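Local coordinates for probable hydrogenase maturation factor HypB (PDB 2HF9), which binds GTP, probably hydrolyses it slowly, and probably serves nickel insertion during the maturation of [NiFe] hydrogenases, at residues Val39-Met44 / Lys142-Ile147. Sequence-based numbering, arbitrary orientation.
Sequences VAFDFM and KRIVVI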
loop_
_atom_site.group_PDB
_atom_site.type_symbol
_atom_site.label_atom_id
_atom_site.label_comp_id
_atom_site.label_asym_id
_atom_site.label_seq_id
_atom_site.Cartn_x
_atom_site.Cartn_y
_atom_site.Cartn_z
ATOM N N VAL A 39 -26.312 -2.589 -7.934
ATOM C CA VAL A 39 -25.524 -1.415 -7.581
ATOM C C VAL A 39 -24.143 -1.891 -7.134
ATOM O O VAL A 39 -24.028 -2.700 -6.207
ATOM C CB VAL A 39 -26.214 -0.538 -6.501
ATOM C CG1 VAL A 39 -25.436 0.755 -6.293
ATOM C CG2 VAL A 39 -27.654 -0.216 -6.910
ATOM N N ALA A 40 -23.109 -1.405 -7.818
ATOM C CA ALA A 40 -21.741 -1.874 -7.610
ATOM C C ALA A 40 -20.835 -0.845 -6.941
ATOM O O ALA A 40 -20.908 0.351 -7.234
ATOM C CB ALA A 40 -21.131 -2.332 -8.924
ATOM N N PHE A 41 -19.970 -1.338 -6.059
ATOM C CA PHE A 41 -19.064 -0.506 -5.273
ATOM C C PHE A 41 -17.614 -0.979 -5.409
ATOM O O PHE A 41 -17.313 -2.162 -5.223
ATOM C CB PHE A 41 -19.484 -0.503 -3.794
ATOM C CG PHE A 41 -20.823 0.142 -3.537
ATOM C CD1 PHE A 41 -21.999 -0.599 -3.625
ATOM C CD2 PHE A 41 -20.906 1.489 -3.190
ATOM C CE1 PHE A 41 -23.239 -0.006 -3.385
ATOM C CE2 PHE A 41 -22.144 2.088 -2.941
ATOM C CZ PHE A 41 -23.311 1.334 -3.040
ATOM N N ASP A 42 -16.727 -0.042 -5.733
ATOM C CA ASP A 42 -15.295 -0.301 -5.853
ATOM C C ASP A 42 -14.601 0.087 -4.537
ATOM O O ASP A 42 -14.539 1.265 -4.185
ATOM C CB ASP A 42 -14.736 0.493 -7.049
ATOM C CG ASP A 42 -13.234 0.305 -7.263
ATOM O OD1 ASP A 42 -12.577 -0.463 -6.536
ATOM O OD2 ASP A 42 -12.703 0.944 -8.187
ATOM N N PHE A 43 -14.108 -0.919 -3.814
ATOM C CA PHE A 43 -13.400 -0.717 -2.554
ATOM C C PHE A 43 -11.898 -0.687 -2.803
ATOM O O PHE A 43 -11.285 -1.724 -3.070
ATOM C CB PHE A 43 -13.731 -1.829 -1.550
ATOM C CG PHE A 43 -15.135 -1.779 -1.022
ATOM C CD1 PHE A 43 -16.189 -2.323 -1.752
ATOM C CD2 PHE A 43 -15.402 -1.216 0.223
ATOM C CE1 PHE A 43 -17.492 -2.284 -1.265
ATOM C CE2 PHE A 43 -16.702 -1.175 0.724
ATOM C CZ PHE A 43 -17.749 -1.713 -0.023
ATOM N N MET A 44 -11.330 0.513 -2.732
ATOM C CA MET A 44 -9.898 0.738 -2.882
ATOM C C MET A 44 -9.283 1.077 -1.530
ATOM O O MET A 44 -9.997 1.409 -0.586
ATOM C CB MET A 44 -9.637 1.902 -3.852
ATOM C CG MET A 44 -10.008 1.630 -5.307
ATOM S SD MET A 44 -9.931 3.134 -6.307
ATOM C CE MET A 44 -11.438 3.955 -5.783
ATOM N N LYS A 142 -20.216 3.551 -7.455
ATOM C CA LYS A 142 -19.473 4.358 -6.490
ATOM C C LYS A 142 -18.093 3.796 -6.178
ATOM O O LYS A 142 -17.853 2.586 -6.252
ATOM C CB LYS A 142 -20.259 4.539 -5.180
ATOM C CG LYS A 142 -21.603 5.245 -5.311
ATOM C CD LYS A 142 -21.467 6.733 -5.610
ATOM C CE LYS A 142 -22.826 7.339 -5.934
ATOM N NZ LYS A 142 -22.703 8.757 -6.361
ATOM N N ARG A 143 -17.195 4.703 -5.813
ATOM C CA ARG A 143 -15.847 4.351 -5.422
ATOM C C ARG A 143 -15.627 4.702 -3.956
ATOM O O ARG A 143 -15.953 5.806 -3.511
ATOM C CB ARG A 143 -14.847 5.063 -6.326
ATOM C CG ARG A 143 -14.877 4.553 -7.766
ATOM C CD ARG A 143 -14.285 5.543 -8.755
ATOM N NE ARG A 143 -12.839 5.721 -8.595
ATOM C CZ ARG A 143 -11.911 4.948 -9.158
ATOM N NH1 ARG A 143 -12.258 3.914 -9.916
ATOM N NH2 ARG A 143 -10.626 5.199 -8.947
ATOM N N ILE A 144 -15.088 3.743 -3.210
ATOM C CA ILE A 144 -14.819 3.923 -1.787
ATOM C C ILE A 144 -13.321 3.751 -1.560
ATOM O O ILE A 144 -12.748 2.733 -1.957
ATOM C CB ILE A 144 -15.622 2.910 -0.917
ATOM C CG1 ILE A 144 -17.131 3.078 -1.150
ATOM C CG2 ILE A 144 -15.254 3.050 0.575
ATOM C CD1 ILE A 144 -18.004 2.011 -0.518
ATOM N N VAL A 145 -12.686 4.756 -0.962
ATOM C CA VAL A 145 -11.276 4.645 -0.599
ATOM C C VAL A 145 -11.160 4.479 0.911
ATOM O O VAL A 145 -11.612 5.331 1.682
ATOM C CB VAL A 145 -10.415 5.840 -1.107
ATOM C CG1 VAL A 145 -8.971 5.725 -0.608
ATOM C CG2 VAL A 145 -10.429 5.902 -2.621
ATOM N N VAL A 146 -10.574 3.355 1.315
ATOM C CA VAL A 146 -10.345 3.061 2.717
ATOM C C VAL A 146 -8.869 3.261 3.038
ATOM O O VAL A 146 -8.004 2.583 2.488
ATOM C CB VAL A 146 -10.752 1.603 3.074
ATOM C CG1 VAL A 146 -10.651 1.368 4.589
ATOM C CG2 VAL A 146 -12.158 1.296 2.568
ATOM N N ILE A 147 -8.586 4.214 3.912
ATOM C CA ILE A 147 -7.260 4.318 4.501
ATOM C C ILE A 147 -7.413 4.174 6.003
ATOM O O ILE A 147 -8.531 4.156 6.520
ATOM C CB ILE A 147 -6.505 5.629 4.127
ATOM C CG1 ILE A 147 -7.292 6.895 4.541
ATOM C CG2 ILE A 147 -6.060 5.596 2.650
ATOM C CD1 ILE A 147 -8.378 7.352 3.564
HETATM O O HOH W 1 -14.242 1.974 -10.172
#
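D42, M44 and R143 meet on one face of two parallel strands, 39-44 and 142-147. M44 SD lies over one face of the R143 guanidinium, and the bend at the last torsion (chi3 -76°) lays CE over the same group; M44 CE lies 3.5 Å from R143 CZ. D42 OD2 faces R143 NH1 at 3.5 Å, but the carboxylate and guanidinium planes stand 87° apart and no N-H aims at the oxygen, leaving a salt bridge of charge alone. A water closes the gap, donating to D42 OD2 and accepting from R143 NH1. On the other face, I144 CD1 sits over the F43 ring in a CH-pi contact, 4.1 Å from its centroid, and also touches F41 CD2 at 4.0 Å. Five backbone hydrogen bonds from A40 to V146 join the strands, among them I144 N to D42 O at 2.7 Å. Further out, D42 OD1 turns to N126 ND2, while R143 NH2 binds P133 O and T165 OG1. A leucine in place of R143 would probably leave D42 without this counter-charge and the water without its donor, and take from P133 O the hydrogen bond that R143 NH2 gives it. These are central strands of the P-loop NTPase sheet, 39-45 leading into the Walker A loop. Strands 121-125 and 168-172 flank the pair; F43 and V146 pack on helix 51-62, and F41 and K142 on helix 211-224.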